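Local coordinates for protein putative mannose-1-phosphate guanylyl transferase (Thermus thermophilus, PDB 2CU2) that probably catalyses the transfer of a guanylyl group from GTP to mannose-1-phosphate, giving GDP-mannose, at residues L205-E210 with G227-S232; A195-L200 with G236-A241; R82-A87 with I231-G236; L56-D61 with L75-L80. One frame throughout, in Å; residues are numbered along the deposited sequence.

Contact 1: residues L205-E210 with G227-S232; sequences LPSHHE and GLPKIS
The imidazole of H208 lies between two leucines: L228 CD1 sits over one face, 3.6 Å from the ring centroid and only 18° off the ring normal, a CH-pi contact, while CD2 of L205 covers the opposite face. The L228 chain runs at about a right angle to that of H208, with CD1 nearest to CE1 and L228 CD2 3.7 Å from H208 NE2. CG of H208 stands beside its own backbone N (chi1 -75°), which swings the ring off the first turn of helix 206-216 and across to residues 227-232. That loop links helix 221-226 to helix 233-238 within the nucleotidyltransferase domain of the GT-A clan, so the ring ties one helix start to a connection between two others. Both ring nitrogens are engaged at the edge. ND1 shares a hydrogen bond of 2.9 Å with S207 OG, and NE2 meets water 1 at 2.7 Å; the water in turn donates to P229 O at 3.0 Å. With an alanine here, S207 OG and water 1 would probably be left without their ring partner, and a gap would probably open between L205 and L228. S207 OG also rests on the pyrrolidine of P229, 3.4 Å from CG. Farther along, the CG2 methyl of I231 approaches L205 CD2 at 4.2 Å and reaches CE1 of H208 obliquely. F201 of the preceding helix also meets the H208 ring.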
loop_
_atom_site.group_PDB
_atom_site.type_symbol
_atom_site.label_atom_id
_atom_site.label_comp_id
_atom_site.label_asym_id
_atom_site.label_seq_id
_atom_site.Cartn_x
_atom_site.Cartn_y
_atom_site.Cartn_z
ATOM N N LEU A 205 -15.032 37.979 25.151
ATOM C CA LEU A 205 -15.245 37.716 23.719
ATOM C C LEU A 205 -16.461 38.474 23.153
ATOM O O LEU A 205 -17.486 37.906 22.780
ATOM C CB LEU A 205 -15.435 36.208 23.547
ATOM C CG LEU A 205 -15.114 35.689 22.139
ATOM C CD1 LEU A 205 -13.724 36.065 21.632
ATOM C CD2 LEU A 205 -15.168 34.167 22.062
ATOM N N PRO A 206 -16.311 39.816 23.162
ATOM C CA PRO A 206 -17.375 40.741 22.748
ATOM C C PRO A 206 -18.078 40.364 21.442
ATOM O O PRO A 206 -19.288 40.511 21.288
ATOM C CB PRO A 206 -16.716 42.109 22.653
ATOM C CG PRO A 206 -15.593 42.108 23.678
ATOM C CD PRO A 206 -15.153 40.580 23.598
ATOM N N SER A 207 -17.274 39.934 20.453
ATOM C CA SER A 207 -17.852 39.553 19.168
ATOM C C SER A 207 -18.933 38.473 19.323
ATOM O O SER A 207 -19.956 38.466 18.652
ATOM C CB SER A 207 -16.732 39.032 18.267
ATOM O OG SER A 207 -16.107 37.906 18.886
ATOM N N HIS A 208 -18.649 37.506 20.221
ATOM C CA HIS A 208 -19.583 36.394 20.402
ATOM C C HIS A 208 -20.763 36.770 21.307
ATOM O O HIS A 208 -21.868 36.258 21.183
ATOM C CB HIS A 208 -18.816 35.201 20.992
ATOM C CG HIS A 208 -17.956 34.549 19.935
ATOM N ND1 HIS A 208 -17.012 35.211 19.218
ATOM C CD2 HIS A 208 -17.999 33.226 19.483
ATOM C CE1 HIS A 208 -16.490 34.301 18.370
ATOM N NE2 HIS A 208 -17.063 33.104 18.506
ATOM N N HIS A 209 -20.492 37.657 22.288
ATOM C CA HIS A 209 -21.593 38.105 23.146
ATOM C C HIS A 209 -22.637 38.870 22.325
ATOM O O HIS A 209 -23.844 38.683 22.445
ATOM C CB HIS A 209 -21.030 38.992 24.273
ATOM C CG HIS A 209 -22.129 39.819 24.901
ATOM N ND1 HIS A 209 -22.453 41.067 24.486
ATOM C CD2 HIS A 209 -22.932 39.507 26.009
ATOM C CE1 HIS A 209 -23.436 41.488 25.304
ATOM N NE2 HIS A 209 -23.745 40.574 26.226
ATOM N N GLU A 210 -22.118 39.777 21.468
ATOM C CA GLU A 210 -23.009 40.534 20.587
ATOM C C GLU A 210 -23.729 39.610 19.604
ATOM O O GLU A 210 -24.913 39.742 19.325
ATOM C CB GLU A 210 -22.173 41.572 19.824
ATOM C CG GLU A 210 -23.020 42.735 19.293
ATOM C CD GLU A 210 -22.121 43.764 18.633
ATOM O OE1 GLU A 210 -21.789 43.596 17.473
ATOM O OE2 GLU A 210 -21.791 44.755 19.281
ATOM N N GLY A 227 -19.567 37.419 9.932
ATOM C CA GLY A 227 -18.807 38.526 10.525
ATOM C C GLY A 227 -18.116 38.155 11.845
ATOM O O GLY A 227 -17.521 38.982 12.528
ATOM N N LEU A 228 -18.242 36.874 12.225
ATOM C CA LEU A 228 -17.647 36.381 13.461
ATOM C C LEU A 228 -16.179 35.994 13.224
ATOM O O LEU A 228 -15.821 35.435 12.195
ATOM C CB LEU A 228 -18.476 35.138 13.829
ATOM C CG LEU A 228 -18.425 34.696 15.295
ATOM C CD1 LEU A 228 -18.954 35.724 16.289
ATOM C CD2 LEU A 228 -19.277 33.456 15.528
ATOM N N PRO A 229 -15.304 36.348 14.186
ATOM C CA PRO A 229 -13.890 35.968 14.111
ATOM C C PRO A 229 -13.702 34.476 14.432
ATOM O O PRO A 229 -14.349 33.905 15.308
ATOM C CB PRO A 229 -13.182 36.803 15.166
ATOM C CG PRO A 229 -14.211 37.065 16.254
ATOM C CD PRO A 229 -15.544 37.129 15.390
ATOM N N LYS A 230 -12.775 33.830 13.697
ATOM C CA LYS A 230 -12.498 32.412 13.937
ATOM C C LYS A 230 -11.564 32.217 15.135
ATOM O O LYS A 230 -10.405 32.617 15.130
ATOM C CB LYS A 230 -11.851 31.825 12.671
ATOM C CG LYS A 230 -11.490 30.339 12.818
ATOM C CD LYS A 230 -10.673 29.809 11.637
ATOM C CE LYS A 230 -10.165 28.378 11.858
ATOM N NZ LYS A 230 -10.067 27.687 10.569
ATOM N N ILE A 231 -12.116 31.619 16.210
ATOM C CA ILE A 231 -11.314 31.384 17.406
ATOM C C ILE A 231 -11.830 30.183 18.196
ATOM O O ILE A 231 -13.018 29.880 18.223
ATOM C CB ILE A 231 -11.353 32.651 18.271
ATOM C CG1 ILE A 231 -10.351 32.539 19.419
ATOM C CG2 ILE A 231 -12.752 32.825 18.881
ATOM C CD1 ILE A 231 -10.205 33.840 20.206
ATOM N N SER A 232 -10.887 29.447 18.821
ATOM C CA SER A 232 -11.290 28.322 19.654
ATOM C C SER A 232 -11.881 28.817 20.971
ATOM O O SER A 232 -11.660 29.938 21.403
ATOM C CB SER A 232 -10.063 27.447 19.925
ATOM O OG SER A 232 -9.359 27.948 21.056
HETATM O O HOH W 1 -15.481 31.681 16.885
#

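Contact 2: residues A195-L200 with G236-A241; sequences ATMAEL and GVMEKA
L200 and V237 mark the nearest backbone approach, their CA atoms 6.7 Å apart, where helix 194-204 faces the wider pi-type turn at 236-238 of helix 233-238. No hydrogen bond crosses between the two segments; the contact is made of side chains alone. The CG1 branch of V237, set opposite the backbone N (chi1 168°), does most of the work: it meets L200 CD1 at 3.8 Å and L200 CB at 4.0 Å, the two chains crossing at about a right angle, and it also touches M197 SD at 4.0 Å. M197 is bent at both chi2 (51°) and chi3 (79°), a fold that carries its sulfur across V237 and delivers the methyl to M238. There the two methionine methyls meet tip to tip, M197 CE 3.7 Å from M238 CE. The second branch of L200 points to the other end of the segment, with CD2 4.2 Å from A241 CB. F201 adds to the apolar cover of V237, while M197 and M238 continue onto F192 and F190 of strand 184-192, and M238 and A241 onto V134. Helices packed on one another and on a mixed central sheet in this way are typical of the alpha/beta architecture of GT-A nucleotidyltransferases.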
loop_
_atom_site.group_PDB
_atom_site.type_symbol
_atom_site.label_atom_id
_atom_site.label_comp_id
_atom_site.label_asym_id
_atom_site.label_seq_id
_atom_site.Cartn_x
_atom_site.Cartn_y
_atom_site.Cartn_z
ATOM N N ALA A 195 -25.974 30.542 31.030
ATOM C CA ALA A 195 -25.760 31.937 31.409
ATOM C C ALA A 195 -24.287 32.251 31.715
ATOM O O ALA A 195 -23.769 33.308 31.389
ATOM C CB ALA A 195 -26.630 32.266 32.624
ATOM N N THR A 196 -23.612 31.310 32.410
ATOM C CA THR A 196 -22.215 31.587 32.756
ATOM C C THR A 196 -21.327 31.747 31.513
ATOM O O THR A 196 -20.346 32.478 31.506
ATOM C CB THR A 196 -21.665 30.521 33.710
ATOM O OG1 THR A 196 -22.444 30.504 34.911
ATOM C CG2 THR A 196 -20.200 30.791 34.068
ATOM N N MET A 197 -21.672 31.014 30.432
ATOM C CA MET A 197 -20.905 31.207 29.199
ATOM C C MET A 197 -21.277 32.527 28.519
ATOM O O MET A 197 -20.452 33.214 27.932
ATOM C CB MET A 197 -21.139 30.016 28.259
ATOM C CG MET A 197 -20.392 30.130 26.915
ATOM S SD MET A 197 -18.638 30.500 27.086
ATOM C CE MET A 197 -18.051 28.857 27.515
ATOM N N ALA A 198 -22.583 32.859 28.585
ATOM C CA ALA A 198 -23.003 34.146 28.048
ATOM C C ALA A 198 -22.202 35.279 28.682
ATOM O O ALA A 198 -21.719 36.192 28.025
ATOM C CB ALA A 198 -24.493 34.335 28.344
ATOM N N GLU A 199 -22.101 35.211 30.024
ATOM C CA GLU A 199 -21.355 36.240 30.742
ATOM C C GLU A 199 -19.871 36.216 30.371
ATOM O O GLU A 199 -19.199 37.234 30.324
ATOM C CB GLU A 199 -21.543 36.014 32.245
ATOM C CG GLU A 199 -20.871 37.090 33.113
ATOM C CD GLU A 199 -21.247 38.474 32.625
ATOM O OE1 GLU A 199 -22.367 38.663 32.186
ATOM O OE2 GLU A 199 -20.427 39.380 32.766
ATOM N N LEU A 200 -19.345 34.997 30.143
ATOM C CA LEU A 200 -17.948 34.909 29.731
ATOM C C LEU A 200 -17.719 35.559 28.364
ATOM O O LEU A 200 -16.700 36.183 28.106
ATOM C CB LEU A 200 -17.535 33.434 29.689
ATOM C CG LEU A 200 -17.225 32.867 31.078
ATOM C CD1 LEU A 200 -16.873 31.382 31.045
ATOM C CD2 LEU A 200 -16.053 33.548 31.783
ATOM N N GLY A 236 -10.282 31.704 23.265
ATOM C CA GLY A 236 -11.148 32.875 23.318
ATOM C C GLY A 236 -11.769 33.083 24.702
ATOM O O GLY A 236 -12.074 34.194 25.118
ATOM N N VAL A 237 -11.991 31.962 25.415
ATOM C CA VAL A 237 -12.697 32.067 26.687
ATOM C C VAL A 237 -11.954 31.381 27.837
ATOM O O VAL A 237 -11.656 31.970 28.868
ATOM C CB VAL A 237 -14.077 31.430 26.517
ATOM C CG1 VAL A 237 -14.741 31.252 27.881
ATOM C CG2 VAL A 237 -14.954 32.312 25.647
ATOM N N MET A 238 -11.693 30.076 27.648
ATOM C CA MET A 238 -11.180 29.272 28.753
ATOM C C MET A 238 -9.905 29.848 29.380
ATOM O O MET A 238 -9.750 29.913 30.592
ATOM C CB MET A 238 -10.929 27.855 28.236
ATOM C CG MET A 238 -12.231 27.111 27.934
ATOM S SD MET A 238 -13.475 27.372 29.207
ATOM C CE MET A 238 -14.929 26.992 28.217
ATOM N N GLU A 239 -8.955 30.237 28.511
ATOM C CA GLU A 239 -7.668 30.696 29.023
ATOM C C GLU A 239 -7.782 32.014 29.798
ATOM O O GLU A 239 -6.857 32.460 30.466
ATOM C CB GLU A 239 -6.709 30.851 27.842
ATOM C CG GLU A 239 -6.420 29.515 27.155
ATOM C CD GLU A 239 -5.508 29.741 25.971
ATOM O OE1 GLU A 239 -5.335 28.823 25.181
ATOM O OE2 GLU A 239 -4.970 30.841 25.850
ATOM N N LYS A 240 -8.957 32.657 29.665
ATOM C CA LYS A 240 -9.159 33.928 30.361
ATOM C C LYS A 240 -10.148 33.804 31.529
ATOM O O LYS A 240 -10.288 34.695 32.359
ATOM C CB LYS A 240 -9.656 34.957 29.343
ATOM C CG LYS A 240 -9.067 34.731 27.947
ATOM C CD LYS A 240 -8.467 36.006 27.347
ATOM C CE LYS A 240 -7.676 35.735 26.063
ATOM N NZ LYS A 240 -8.373 36.324 24.921
ATOM N N ALA A 241 -10.875 32.666 31.567
ATOM C CA ALA A 241 -11.883 32.471 32.612
ATOM C C ALA A 241 -11.282 32.444 34.027
ATOM O O ALA A 241 -10.283 31.792 34.302
ATOM C CB ALA A 241 -12.613 31.153 32.337
#

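Contact 3: residues R82-A87 with I231-G236; sequences RDTAGA and ISIDYG
T84 OG1 accepts the backbone N-H of I233 in a short, nearly straight hydrogen bond, 2.7 Å long with 165° at the hydrogen. The hydroxyl reaches that N-H because chi1 (66°) places OG1 between the backbone N and carbonyl carbon of T84; the same atom lies 3.3 Å from I233 CG2, and the two side chains cross at about a right angle. Beside it, A85 CB packs on I231 CG2 at 3.5 Å. A backbone bond, A85 N to I231 O, is less certain because the carbonyl oxygen is not securely placed. D83 brings its carboxylate alongside S232, OD1 lying 3.8 Å from S232 CB. Here helices 83-98 and 233-238 meet near their N-terminal ends, inside the alpha/beta nucleotidyltransferase domain. S232 is the N-cap of the latter, its OG taking the N-H of Y235 at 2.9 Å and 166°. Next to T84, D83 OD2 accepts weakly from T84 N. Replacing D83 by an alanine would probably leave T84 N without this weak acceptor and the flank of S232 less covered. Farther out, water 1 donates to R82 O at 2.8 Å and accepts weakly from I231 N. The guanidinium of R82 turns elsewhere, its NE bonded to L228 O, while the T84 side chain rests on M8 of strand 3-8.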
loop_
_atom_site.group_PDB
_atom_site.type_symbol
_atom_site.label_atom_id
_atom_site.label_comp_id
_atom_site.label_asym_id
_atom_site.label_seq_id
_atom_site.Cartn_x
_atom_site.Cartn_y
_atom_site.Cartn_z
ATOM N N ARG A 82 -15.795 28.422 12.019
ATOM C CA ARG A 82 -15.411 29.434 12.997
ATOM C C ARG A 82 -14.859 28.812 14.283
ATOM O O ARG A 82 -14.927 29.379 15.366
ATOM C CB ARG A 82 -16.639 30.288 13.309
ATOM C CG ARG A 82 -16.500 31.714 12.776
ATOM C CD ARG A 82 -16.084 31.738 11.301
ATOM N NE ARG A 82 -16.251 33.083 10.745
ATOM C CZ ARG A 82 -15.926 33.262 9.452
ATOM N NH1 ARG A 82 -15.475 32.249 8.733
ATOM N NH2 ARG A 82 -16.074 34.468 8.895
ATOM N N ASP A 83 -14.331 27.582 14.143
ATOM C CA ASP A 83 -13.753 26.905 15.301
ATOM C C ASP A 83 -14.819 26.504 16.325
ATOM O O ASP A 83 -16.013 26.486 16.051
ATOM C CB ASP A 83 -12.730 27.841 15.949
ATOM C CG ASP A 83 -11.465 27.055 16.266
ATOM O OD1 ASP A 83 -10.385 27.641 16.172
ATOM O OD2 ASP A 83 -11.569 25.873 16.583
ATOM N N THR A 84 -14.343 26.135 17.529
ATOM C CA THR A 84 -15.265 25.697 18.575
ATOM C C THR A 84 -15.973 26.881 19.241
ATOM O O THR A 84 -17.073 26.766 19.765
ATOM C CB THR A 84 -14.464 24.922 19.621
ATOM O OG1 THR A 84 -13.558 25.819 20.266
ATOM C CG2 THR A 84 -13.656 23.811 18.944
ATOM N N ALA A 85 -15.339 28.065 19.294
ATOM C CA ALA A 85 -16.013 29.192 19.913
ATOM C C ALA A 85 -17.319 29.522 19.188
ATOM O O ALA A 85 -18.302 29.929 19.793
ATOM C CB ALA A 85 -15.072 30.389 19.875
ATOM N N GLY A 86 -17.242 29.358 17.855
ATOM C CA GLY A 86 -18.431 29.558 17.039
ATOM C C GLY A 86 -19.461 28.451 17.283
ATOM O O GLY A 86 -20.646 28.699 17.455
ATOM N N ALA A 87 -19.016 27.199 17.334
ATOM C CA ALA A 87 -19.931 26.099 17.613
ATOM C C ALA A 87 -20.540 26.263 19.009
ATOM O O ALA A 87 -21.729 26.036 19.206
ATOM C CB ALA A 87 -19.197 24.764 17.507
ATOM N N ILE A 231 -12.116 31.619 16.210
ATOM C CA ILE A 231 -11.314 31.384 17.406
ATOM C C ILE A 231 -11.830 30.183 18.196
ATOM O O ILE A 231 -13.018 29.880 18.223
ATOM C CB ILE A 231 -11.353 32.651 18.271
ATOM C CG1 ILE A 231 -10.351 32.539 19.419
ATOM C CG2 ILE A 231 -12.752 32.825 18.881
ATOM C CD1 ILE A 231 -10.205 33.840 20.206
ATOM N N SER A 232 -10.887 29.447 18.821
ATOM C CA SER A 232 -11.290 28.322 19.654
ATOM C C SER A 232 -11.881 28.817 20.971
ATOM O O SER A 232 -11.660 29.938 21.403
ATOM C CB SER A 232 -10.063 27.447 19.925
ATOM O OG SER A 232 -9.359 27.948 21.056
ATOM N N ILE A 233 -12.701 27.958 21.594
ATOM C CA ILE A 233 -13.272 28.353 22.871
ATOM C C ILE A 233 -12.209 28.344 23.971
ATOM O O ILE A 233 -12.298 29.038 24.975
ATOM C CB ILE A 233 -14.397 27.380 23.210
ATOM C CG1 ILE A 233 -15.147 27.859 24.454
ATOM C CG2 ILE A 233 -13.805 25.992 23.515
ATOM C CD1 ILE A 233 -15.834 29.209 24.230
ATOM N N ASP A 234 -11.184 27.494 23.763
ATOM C CA ASP A 234 -10.101 27.406 24.736
ATOM C C ASP A 234 -9.327 28.723 24.838
ATOM O O ASP A 234 -9.009 29.214 25.913
ATOM C CB ASP A 234 -9.156 26.287 24.294
ATOM C CG ASP A 234 -9.895 24.956 24.325
ATOM O OD1 ASP A 234 -10.656 24.700 23.392
ATOM O OD2 ASP A 234 -9.690 24.189 25.262
ATOM N N TYR A 235 -8.987 29.277 23.658
ATOM C CA TYR A 235 -8.202 30.507 23.634
ATOM C C TYR A 235 -9.074 31.744 23.857
ATOM O O TYR A 235 -8.687 32.711 24.499
ATOM C CB TYR A 235 -7.511 30.599 22.272
ATOM C CG TYR A 235 -6.733 31.864 22.176
ATOM C CD1 TYR A 235 -5.643 32.075 23.015
ATOM C CD2 TYR A 235 -7.035 32.806 21.190
ATOM C CE1 TYR A 235 -4.851 33.203 22.862
ATOM C CE2 TYR A 235 -6.249 33.940 21.042
ATOM C CZ TYR A 235 -5.162 34.141 21.874
ATOM O OH TYR A 235 -4.361 35.255 21.720
ATOM N N GLY A 236 -10.282 31.704 23.265
ATOM C CA GLY A 236 -11.148 32.875 23.318
ATOM C C GLY A 236 -11.769 33.083 24.702
ATOM O O GLY A 236 -12.074 34.194 25.118
HETATM O O HOH W 1 -15.481 31.681 16.885
#

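Contact 4: residues L56-D61 with L75-L80; sequences LAVRRD and LLLEPL
V58 O receives the N-H of E78 at 2.7 Å, one rung of a parallel ladder in which L76 bonds to L56 and V58 while E78 bonds to V58 and R60. The last rung, R60 N to E78 O, is 2.8 Å long but more bent, 139° at the hydrogen, where the first strand passes into a 3-10 turn. The E78 side chain extends alongside the neighbouring strand: CB lies 3.7 Å from V58 O, and CG, beside the backbone N of E78 (chi1 -58°), keeps to the same oxygen at 3.8 Å. At the tip, OE2 settles against the A57 peptide, 3.4 Å from A57 C and 3.6 Å from A57 CB, while OE1 faces A87 of helix 83-98. On the other face of the sheet L56 and L75 lie side by side, their CD2 methyls pressed to 3.4 Å, and V58 CG2 meets L77 CD2. Past the strands, R60 NH1 comes to 3.6 Å from P79 CB and forms a salt bridge with E222, and water 2 accepts from R59 NE and D61 N. The adjacent parallel strands 54-59 and 74-78, joined through helix 63-66, form a beta-alpha-beta crossover of the Rossmann-like sheet found in GT-A nucleotidyltransferases.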
loop_
_atom_site.group_PDB
_atom_site.type_symbol
_atom_site.label_atom_id
_atom_site.label_comp_id
_atom_site.label_asym_id
_atom_site.label_seq_id
_atom_site.Cartn_x
_atom_site.Cartn_y
_atom_site.Cartn_z
ATOM N N LEU A 56 -25.916 18.232 17.524
ATOM C CA LEU A 56 -24.757 17.831 16.750
ATOM C C LEU A 56 -24.341 18.927 15.779
ATOM O O LEU A 56 -24.978 19.120 14.748
ATOM C CB LEU A 56 -25.061 16.548 15.979
ATOM C CG LEU A 56 -23.956 16.078 15.030
ATOM C CD1 LEU A 56 -22.688 15.739 15.820
ATOM C CD2 LEU A 56 -24.453 14.873 14.262
ATOM N N ALA A 57 -23.267 19.635 16.116
ATOM C CA ALA A 57 -22.756 20.713 15.278
ATOM C C ALA A 57 -21.793 20.200 14.210
ATOM O O ALA A 57 -20.788 19.544 14.521
ATOM C CB ALA A 57 -22.060 21.757 16.139
ATOM N N VAL A 58 -22.120 20.496 12.952
ATOM C CA VAL A 58 -21.313 20.164 11.787
ATOM C C VAL A 58 -21.427 21.241 10.710
ATOM O O VAL A 58 -22.331 22.066 10.700
ATOM C CB VAL A 58 -21.802 18.822 11.240
ATOM C CG1 VAL A 58 -21.766 17.766 12.343
ATOM C CG2 VAL A 58 -23.225 18.960 10.735
ATOM N N ARG A 59 -20.437 21.242 9.800
ATOM C CA ARG A 59 -20.458 22.220 8.721
ATOM C C ARG A 59 -21.674 22.028 7.811
ATOM O O ARG A 59 -22.228 20.945 7.677
ATOM C CB ARG A 59 -19.169 22.068 7.914
ATOM C CG ARG A 59 -17.979 22.744 8.592
ATOM C CD ARG A 59 -18.078 24.274 8.532
ATOM N NE ARG A 59 -17.709 24.760 7.200
ATOM C CZ ARG A 59 -16.396 24.828 6.911
ATOM N NH1 ARG A 59 -15.500 24.474 7.815
ATOM N NH2 ARG A 59 -16.006 25.222 5.696
ATOM N N ARG A 60 -22.109 23.147 7.208
ATOM C CA ARG A 60 -23.272 23.110 6.342
ATOM C C ARG A 60 -23.075 22.153 5.167
ATOM O O ARG A 60 -23.990 21.476 4.720
ATOM C CB ARG A 60 -23.527 24.531 5.832
ATOM C CG ARG A 60 -24.518 24.559 4.666
ATOM C CD ARG A 60 -25.094 25.962 4.433
ATOM N NE ARG A 60 -24.381 26.638 3.345
ATOM C CZ ARG A 60 -24.188 27.965 3.465
ATOM N NH1 ARG A 60 -24.623 28.605 4.536
ATOM N NH2 ARG A 60 -23.567 28.633 2.489
ATOM N N ASP A 61 -21.838 22.122 4.634
ATOM C CA ASP A 61 -21.613 21.278 3.470
ATOM C C ASP A 61 -21.459 19.795 3.842
ATOM O O ASP A 61 -21.255 18.931 2.998
ATOM C CB ASP A 61 -20.392 21.787 2.696
ATOM C CG ASP A 61 -19.198 21.919 3.628
ATOM O OD1 ASP A 61 -18.360 22.783 3.362
ATOM O OD2 ASP A 61 -19.112 21.157 4.585
ATOM N N LEU A 75 -29.436 18.546 14.392
ATOM C CA LEU A 75 -28.260 19.079 13.701
ATOM C C LEU A 75 -28.160 20.602 13.848
ATOM O O LEU A 75 -29.117 21.335 13.636
ATOM C CB LEU A 75 -28.385 18.719 12.213
ATOM C CG LEU A 75 -27.972 17.273 11.919
ATOM C CD1 LEU A 75 -27.863 16.981 10.419
ATOM C CD2 LEU A 75 -26.619 16.903 12.532
ATOM N N LEU A 76 -26.972 21.096 14.175
ATOM C CA LEU A 76 -26.719 22.531 14.199
ATOM C C LEU A 76 -25.720 22.732 13.075
ATOM O O LEU A 76 -24.536 22.438 13.227
ATOM C CB LEU A 76 -26.101 22.979 15.524
ATOM C CG LEU A 76 -27.030 23.142 16.724
ATOM C CD1 LEU A 76 -26.251 23.761 17.866
ATOM C CD2 LEU A 76 -28.213 24.034 16.351
ATOM N N LEU A 77 -26.210 23.216 11.944
ATOM C CA LEU A 77 -25.375 23.424 10.773
ATOM C C LEU A 77 -24.609 24.737 10.824
ATOM O O LEU A 77 -25.207 25.812 10.860
ATOM C CB LEU A 77 -26.241 23.367 9.511
ATOM C CG LEU A 77 -27.097 22.102 9.366
ATOM C CD1 LEU A 77 -27.952 22.203 8.116
ATOM C CD2 LEU A 77 -26.198 20.867 9.297
ATOM N N GLU A 78 -23.283 24.635 10.834
ATOM C CA GLU A 78 -22.410 25.802 10.858
ATOM C C GLU A 78 -22.194 26.257 9.419
ATOM O O GLU A 78 -21.628 25.524 8.605
ATOM C CB GLU A 78 -21.065 25.447 11.502
ATOM C CG GLU A 78 -21.181 24.909 12.919
ATOM C CD GLU A 78 -19.914 24.210 13.403
ATOM O OE1 GLU A 78 -18.915 24.904 13.699
ATOM O OE2 GLU A 78 -19.920 22.963 13.497
ATOM N N PRO A 79 -22.645 27.474 9.084
ATOM C CA PRO A 79 -22.492 28.009 7.727
ATOM C C PRO A 79 -21.049 28.140 7.239
ATOM O O PRO A 79 -20.772 27.962 6.054
ATOM C CB PRO A 79 -23.209 29.360 7.803
ATOM C CG PRO A 79 -23.081 29.741 9.241
ATOM C CD PRO A 79 -23.350 28.437 9.948
ATOM N N LEU A 80 -20.139 28.457 8.153
ATOM C CA LEU A 80 -18.713 28.570 7.901
ATOM C C LEU A 80 -17.909 27.972 9.052
ATOM O O LEU A 80 -18.428 27.677 10.121
ATOM C CB LEU A 80 -18.384 30.058 7.763
ATOM C CG LEU A 80 -19.152 30.720 6.620
ATOM C CD1 LEU A 80 -18.795 32.199 6.458
ATOM C CD2 LEU A 80 -18.883 30.062 5.270
HETATM O O HOH W 2 -20.039 24.773 5.170
#

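Contact 4 comes first along the chain and closes before the others open; contact 3 then reaches from helix 83-98 to residues 231-236, and contacts 2 and 1 join later helices to this same region. Contacts 1 and 3 are the closest pair, centres 8 Å apart, sharing I231, S232 and water 1. The centres of contacts 2 and 3 are 11 Å apart, and both use helix 233-238. Centre to centre, contact 4 is about 14 Å from contact 3 and about 22 Å from contact 2; its strand 74-78 is followed in the chain by helix 83-98. Residues 227-241 thus bind helices 83-98, 194-204 and 206-216 together, and helix 83-98 leads back to the parallel strands, all within the nucleotidyltransferase family domain.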